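Local coordinates for chromosomal replication initiator protein DnaA (PDB 2WP0) that helps initiate and regulate chromosomal replication at the origin, here represented by its domain I, which serves oligomerisation and the binding of regulators, at residues I24-N36 with Y48-Y62. Residues are numbered along the deposited sequence; the frame is centred on the assembly and turned at random.
Sequences IEYENYFSQLKYN and YAPNQVLCTTITAKY
Tyr29, on helix 24-30, drops as a knob into a hole on helix 52-62 made by Leu54, Thr57, Ile58 and Tyr62. With CG anti to its own carbonyl carbon (chi1 -71°), the side chain reaches out to helix 52-62, running across those of Thr57 and Tyr62 and antiparallel alongside that of Ile58. This sets Tyr29 CD1 3.5 Å from Leu54 CD2, and the methyl of Thr57 touches the far end of the ring; Thr57 can face this apolar ring because its hydroxyl bonds back to Val53 O. A long tyrosine suits the hole, since it bridges the helices and still delivers its hydroxyl to a backbone group of another protein's chain.

Tyr62 turns its edge toward the face of Tyr29, an offset edge-to-face pair with planes at 64°. The end of the Phe30 ring comes over one face of Tyr62, tilted obliquely, completing an aromatic cluster. Tyr62 both packs and bonds: its hydroxyl donates to Glu25 OE1 (2.6 Å), meeting it from above the carboxylate plane. Glu25 OE2 accepts from Ser22 N, so both oxygens of this buried acid are engaged, which helps fix its rotation.

Farther along, Leu33 suits the interior, its CD2 branch meeting Ile58 CD1 at 3.9 Å. The Gln32 side chain crosses Leu54; its NE2 donates to Asn28 O and also bonds to the other protein's backbone, work for a polar residue. Lys34 and Tyr48 form an antiparallel hydrogen-bonded pair, with Lys34 N 2.8 Å from Tyr48 O. Beyond them, Asn36 OD1 sits over one face of the Tyr48 ring.

In this part of domain I, the contact joins the hairpin of strands 34-35 and 44-49 to helices 24-30 and 52-62, whose N-to-C directions differ by 139°. The bonds of Tyr29 and Gln32 to another protein are consistent with regulator binding. Behind, Phe30 packs on Val15 of helix 6-16, and Leu33 and Ala49 rest on Ile87 of strand 84-89.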
loop_
_atom_site.group_PDB
_atom_site.type_symbol
_atom_site.label_atom_id
_atom_site.label_comp_id
_atom_site.label_asym_id
_atom_site.label_seq_id
_atom_site.Cartn_x
_atom_site.Cartn_y
_atom_site.Cartn_z
ATOM N N ILE D 24 -5.741 36.312 5.112
ATOM C CA ILE D 24 -6.346 35.305 4.250
ATOM C C ILE D 24 -7.402 34.476 4.982
ATOM O O ILE D 24 -8.407 34.095 4.385
ATOM C CB ILE D 24 -5.308 34.362 3.604
ATOM C CG1 ILE D 24 -4.451 33.682 4.679
ATOM C CG2 ILE D 24 -4.444 35.125 2.610
ATOM C CD1 ILE D 24 -5.074 32.412 5.332
ATOM N N GLU D 25 -7.172 34.182 6.263
ATOM C CA GLU D 25 -8.125 33.385 7.038
ATOM C C GLU D 25 -9.435 34.160 7.196
ATOM O O GLU D 25 -10.529 33.604 7.096
ATOM C CB GLU D 25 -7.561 33.019 8.414
ATOM C CG GLU D 25 -6.648 31.799 8.444
ATOM C CD GLU D 25 -6.077 31.545 9.838
ATOM O OE1 GLU D 25 -6.219 30.402 10.345
ATOM O OE2 GLU D 25 -5.502 32.497 10.421
ATOM N N TYR D 26 -9.317 35.457 7.444
ATOM C CA TYR D 26 -10.484 36.300 7.597
ATOM C C TYR D 26 -11.225 36.341 6.276
ATOM O O TYR D 26 -12.463 36.271 6.236
ATOM C CB TYR D 26 -10.074 37.715 8.003
ATOM C CG TYR D 26 -11.234 38.681 8.002
ATOM C CD1 TYR D 26 -11.509 39.472 6.893
ATOM C CD2 TYR D 26 -12.068 38.788 9.107
ATOM C CE1 TYR D 26 -12.578 40.348 6.889
ATOM C CE2 TYR D 26 -13.145 39.657 9.110
ATOM C CZ TYR D 26 -13.395 40.441 8.001
ATOM O OH TYR D 26 -14.462 41.321 8.017
ATOM N N GLU D 27 -10.454 36.445 5.192
ATOM C CA GLU D 27 -11.002 36.613 3.845
ATOM C C GLU D 27 -11.682 35.337 3.371
ATOM O O GLU D 27 -12.867 35.321 3.051
ATOM C CB GLU D 27 -9.885 36.988 2.872
ATOM C CG GLU D 27 -10.291 38.041 1.875
ATOM C CD GLU D 27 -10.005 39.457 2.371
ATOM O OE1 GLU D 27 -8.804 39.817 2.474
ATOM O OE2 GLU D 27 -10.969 40.220 2.647
ATOM N N ASN D 28 -10.912 34.262 3.350
ATOM C CA ASN D 28 -11.402 32.977 2.893
ATOM C C ASN D 28 -12.530 32.407 3.743
ATOM O O ASN D 28 -13.404 31.699 3.246
ATOM C CB ASN D 28 -10.250 31.974 2.833
ATOM C CG ASN D 28 -9.210 32.331 1.775
ATOM O OD1 ASN D 28 -8.081 31.849 1.824
ATOM N ND2 ASN D 28 -9.594 33.172 0.805
ATOM N N TYR D 29 -12.510 32.704 5.034
ATOM C CA TYR D 29 -13.469 32.092 5.947
ATOM C C TYR D 29 -14.418 33.130 6.523
ATOM O O TYR D 29 -15.583 33.212 6.117
ATOM C CB TYR D 29 -12.755 31.280 7.060
ATOM C CG TYR D 29 -12.109 30.012 6.537
ATOM C CD1 TYR D 29 -12.890 28.903 6.171
ATOM C CD2 TYR D 29 -10.732 29.919 6.388
ATOM C CE1 TYR D 29 -12.310 27.746 5.687
ATOM C CE2 TYR D 29 -10.144 28.760 5.900
ATOM C CZ TYR D 29 -10.938 27.684 5.556
ATOM O OH TYR D 29 -10.354 26.551 5.062
ATOM N N PHE D 30 -13.906 33.929 7.452
ATOM C CA PHE D 30 -14.768 34.718 8.328
ATOM C C PHE D 30 -15.700 35.700 7.616
ATOM O O PHE D 30 -16.844 35.866 8.024
ATOM C CB PHE D 30 -13.941 35.422 9.395
ATOM C CG PHE D 30 -13.343 34.492 10.394
ATOM C CD1 PHE D 30 -14.124 33.920 11.383
ATOM C CD2 PHE D 30 -11.997 34.181 10.351
ATOM C CE1 PHE D 30 -13.567 33.063 12.325
ATOM C CE2 PHE D 30 -11.428 33.313 11.292
ATOM C CZ PHE D 30 -12.214 32.765 12.279
ATOM N N SER D 31 -15.213 36.336 6.558
ATOM C CA SER D 31 -16.018 37.293 5.806
ATOM C C SER D 31 -17.357 36.720 5.310
ATOM O O SER D 31 -18.347 37.453 5.168
ATOM C CB SER D 31 -15.215 37.771 4.612
ATOM O OG SER D 31 -14.554 36.673 4.013
ATOM N N GLN D 32 -17.371 35.409 5.053
ATOM C CA GLN D 32 -18.528 34.694 4.509
ATOM C C GLN D 32 -19.577 34.328 5.552
ATOM O O GLN D 32 -20.642 33.792 5.225
ATOM C CB GLN D 32 -18.057 33.404 3.857
ATOM C CG GLN D 32 -17.014 33.576 2.767
ATOM C CD GLN D 32 -16.962 32.363 1.862
ATOM O OE1 GLN D 32 -17.967 31.985 1.249
ATOM N NE2 GLN D 32 -15.800 31.738 1.779
ATOM N N LEU D 33 -19.238 34.601 6.807
ATOM C CA LEU D 33 -20.066 34.311 7.966
ATOM C C LEU D 33 -21.136 35.392 8.105
ATOM O O LEU D 33 -20.884 36.566 7.815
ATOM C CB LEU D 33 -19.157 34.338 9.190
ATOM C CG LEU D 33 -19.284 33.285 10.267
ATOM C CD1 LEU D 33 -19.930 32.086 9.656
ATOM C CD2 LEU D 33 -17.893 32.974 10.777
ATOM N N LYS D 34 -22.334 35.039 8.542
ATOM C CA LYS D 34 -23.268 36.118 8.784
ATOM C C LYS D 34 -24.235 35.891 9.912
ATOM O O LYS D 34 -24.676 34.771 10.156
ATOM C CB LYS D 34 -23.977 36.543 7.511
ATOM C CG LYS D 34 -24.871 35.520 6.902
ATOM C CD LYS D 34 -25.038 35.908 5.465
ATOM C CE LYS D 34 -24.824 37.407 5.338
ATOM N NZ LYS D 34 -24.203 37.760 4.041
ATOM N N TYR D 35 -24.561 36.993 10.583
ATOM C CA TYR D 35 -25.198 36.948 11.887
ATOM C C TYR D 35 -26.689 36.655 11.845
ATOM O O TYR D 35 -27.385 36.995 10.881
ATOM C CB TYR D 35 -24.934 38.246 12.649
ATOM C CG TYR D 35 -25.286 38.167 14.119
ATOM C CD1 TYR D 35 -24.871 37.086 14.896
ATOM C CD2 TYR D 35 -26.024 39.172 14.729
ATOM C CE1 TYR D 35 -25.180 37.009 16.233
ATOM C CE2 TYR D 35 -26.338 39.102 16.063
ATOM C CZ TYR D 35 -25.915 38.022 16.811
ATOM O OH TYR D 35 -26.239 37.960 18.148
ATOM N N ASN D 36 -27.156 36.044 12.929
ATOM C CA ASN D 36 -28.497 35.492 13.031
ATOM C C ASN D 36 -29.191 35.967 14.313
ATOM O O ASN D 36 -29.220 35.237 15.301
ATOM C CB ASN D 36 -28.383 33.968 13.035
ATOM C CG ASN D 36 -29.626 33.280 12.540
ATOM O OD1 ASN D 36 -29.580 32.108 12.164
ATOM N ND2 ASN D 36 -30.746 33.988 12.538
ATOM N N TYR D 48 -24.685 32.268 10.038
ATOM C CA TYR D 48 -24.890 31.464 8.858
ATOM C C TYR D 48 -23.600 31.406 8.052
ATOM O O TYR D 48 -22.857 32.377 7.973
ATOM C CB TYR D 48 -26.014 32.045 8.008
ATOM C CG TYR D 48 -27.397 31.717 8.510
ATOM C CD1 TYR D 48 -27.790 30.397 8.719
ATOM C CD2 TYR D 48 -28.325 32.722 8.751
ATOM C CE1 TYR D 48 -29.072 30.083 9.166
ATOM C CE2 TYR D 48 -29.614 32.425 9.195
ATOM C CZ TYR D 48 -29.981 31.100 9.401
ATOM O OH TYR D 48 -31.258 30.805 9.835
ATOM N N ALA D 49 -23.322 30.242 7.487
ATOM C CA ALA D 49 -22.297 30.100 6.470
ATOM C C ALA D 49 -22.989 29.599 5.208
ATOM O O ALA D 49 -23.957 28.839 5.275
ATOM C CB ALA D 49 -21.221 29.135 6.923
ATOM N N PRO D 50 -22.498 30.023 4.050
ATOM C CA PRO D 50 -23.164 29.765 2.773
ATOM C C PRO D 50 -23.379 28.282 2.561
ATOM O O PRO D 50 -24.427 27.874 2.070
ATOM C CB PRO D 50 -22.154 30.267 1.748
ATOM C CG PRO D 50 -21.228 31.159 2.510
ATOM C CD PRO D 50 -21.167 30.622 3.880
ATOM N N ASN D 51 -22.392 27.478 2.932
ATOM C CA ASN D 51 -22.489 26.052 2.701
ATOM C C ASN D 51 -21.962 25.198 3.856
ATOM O O ASN D 51 -21.453 25.709 4.865
ATOM C CB ASN D 51 -21.761 25.701 1.417
ATOM C CG ASN D 51 -20.328 26.143 1.442
ATOM O OD1 ASN D 51 -19.531 25.649 2.237
ATOM N ND2 ASN D 51 -19.987 27.097 0.590
ATOM N N GLN D 52 -22.078 23.886 3.687
ATOM C CA GLN D 52 -21.750 22.928 4.736
ATOM C C GLN D 52 -20.263 22.823 5.096
ATOM O O GLN D 52 -19.917 22.814 6.283
ATOM C CB GLN D 52 -22.281 21.548 4.367
ATOM C CG GLN D 52 -22.168 20.529 5.481
ATOM C CD GLN D 52 -22.866 20.971 6.753
ATOM O OE1 GLN D 52 -24.066 21.242 6.760
ATOM N NE2 GLN D 52 -22.112 21.042 7.840
ATOM N N VAL D 53 -19.393 22.713 4.094
ATOM C CA VAL D 53 -17.962 22.643 4.361
ATOM C C VAL D 53 -17.494 23.875 5.131
ATOM O O VAL D 53 -16.687 23.760 6.058
ATOM C CB VAL D 53 -17.134 22.527 3.080
ATOM C CG1 VAL D 53 -15.659 22.796 3.367
ATOM C CG2 VAL D 53 -17.310 21.176 2.474
ATOM N N LEU D 54 -17.997 25.054 4.760
ATOM C CA LEU D 54 -17.650 26.272 5.504
ATOM C C LEU D 54 -18.176 26.211 6.927
ATOM O O LEU D 54 -17.434 26.481 7.883
ATOM C CB LEU D 54 -18.138 27.542 4.795
ATOM C CG LEU D 54 -17.029 27.944 3.826
ATOM C CD1 LEU D 54 -17.480 28.449 2.466
ATOM C CD2 LEU D 54 -15.870 28.722 4.434
ATOM N N CYS D 55 -19.451 25.844 7.064
ATOM C CA CYS D 55 -20.036 25.705 8.386
ATOM C C CYS D 55 -19.202 24.751 9.243
ATOM O O CYS D 55 -19.008 24.978 10.440
ATOM C CB CYS D 55 -21.493 25.242 8.308
ATOM S SG CYS D 55 -22.285 24.912 9.929
ATOM N N THR D 56 -18.685 23.697 8.623
ATOM C CA THR D 56 -17.942 22.677 9.356
ATOM C C THR D 56 -16.496 23.068 9.634
ATOM O O THR D 56 -16.006 22.883 10.752
ATOM C CB THR D 56 -17.985 21.325 8.624
ATOM O OG1 THR D 56 -19.313 20.811 8.684
ATOM C CG2 THR D 56 -17.038 20.318 9.267
ATOM N N THR D 57 -15.809 23.602 8.623
ATOM C CA THR D 57 -14.391 23.954 8.775
ATOM C C THR D 57 -14.212 25.106 9.736
ATOM O O THR D 57 -13.392 25.059 10.656
ATOM C CB THR D 57 -13.749 24.316 7.438
ATOM O OG1 THR D 57 -13.917 23.211 6.534
ATOM C CG2 THR D 57 -12.256 24.628 7.631
ATOM N N ILE D 58 -15.004 26.141 9.514
ATOM C CA ILE D 58 -14.996 27.251 10.422
ATOM C C ILE D 58 -15.216 26.691 11.830
ATOM O O ILE D 58 -14.357 26.869 12.701
ATOM C CB ILE D 58 -16.060 28.296 10.048
ATOM C CG1 ILE D 58 -15.707 28.974 8.737
ATOM C CG2 ILE D 58 -16.158 29.366 11.101
ATOM C CD1 ILE D 58 -16.640 30.096 8.427
ATOM N N THR D 59 -16.341 26.001 12.045
ATOM C CA THR D 59 -16.678 25.491 13.382
ATOM C C THR D 59 -15.512 24.696 14.000
ATOM O O THR D 59 -15.162 24.880 15.164
ATOM C CB THR D 59 -17.945 24.613 13.393
ATOM O OG1 THR D 59 -19.123 25.422 13.420
ATOM C CG2 THR D 59 -17.950 23.752 14.624
ATOM N N ALA D 60 -14.898 23.829 13.201
ATOM C CA ALA D 60 -13.771 23.028 13.670
ATOM C C ALA D 60 -12.520 23.867 13.975
ATOM O O ALA D 60 -11.857 23.645 14.983
ATOM C CB ALA D 60 -13.454 21.886 12.680
ATOM N N LYS D 61 -12.171 24.828 13.131
ATOM C CA LYS D 61 -10.909 25.511 13.384
ATOM C C LYS D 61 -10.983 26.858 14.102
ATOM O O LYS D 61 -9.960 27.358 14.560
ATOM C CB LYS D 61 -10.017 25.576 12.134
ATOM C CG LYS D 61 -10.648 26.151 10.894
ATOM C CD LYS D 61 -9.578 26.342 9.820
ATOM C CE LYS D 61 -8.587 25.190 9.831
ATOM N NZ LYS D 61 -7.197 25.702 9.675
ATOM N N TYR D 62 -12.174 27.423 14.249
ATOM C CA TYR D 62 -12.272 28.774 14.797
ATOM C C TYR D 62 -13.396 28.928 15.798
ATOM O O TYR D 62 -13.592 30.010 16.354
ATOM C CB TYR D 62 -12.485 29.802 13.687
ATOM C CG TYR D 62 -11.463 29.733 12.592
ATOM C CD1 TYR D 62 -10.110 29.805 12.885
ATOM C CD2 TYR D 62 -11.846 29.611 11.263
ATOM C CE1 TYR D 62 -9.162 29.741 11.891
ATOM C CE2 TYR D 62 -10.896 29.555 10.247
ATOM C CZ TYR D 62 -9.551 29.624 10.581
ATOM O OH TYR D 62 -8.571 29.563 9.625
#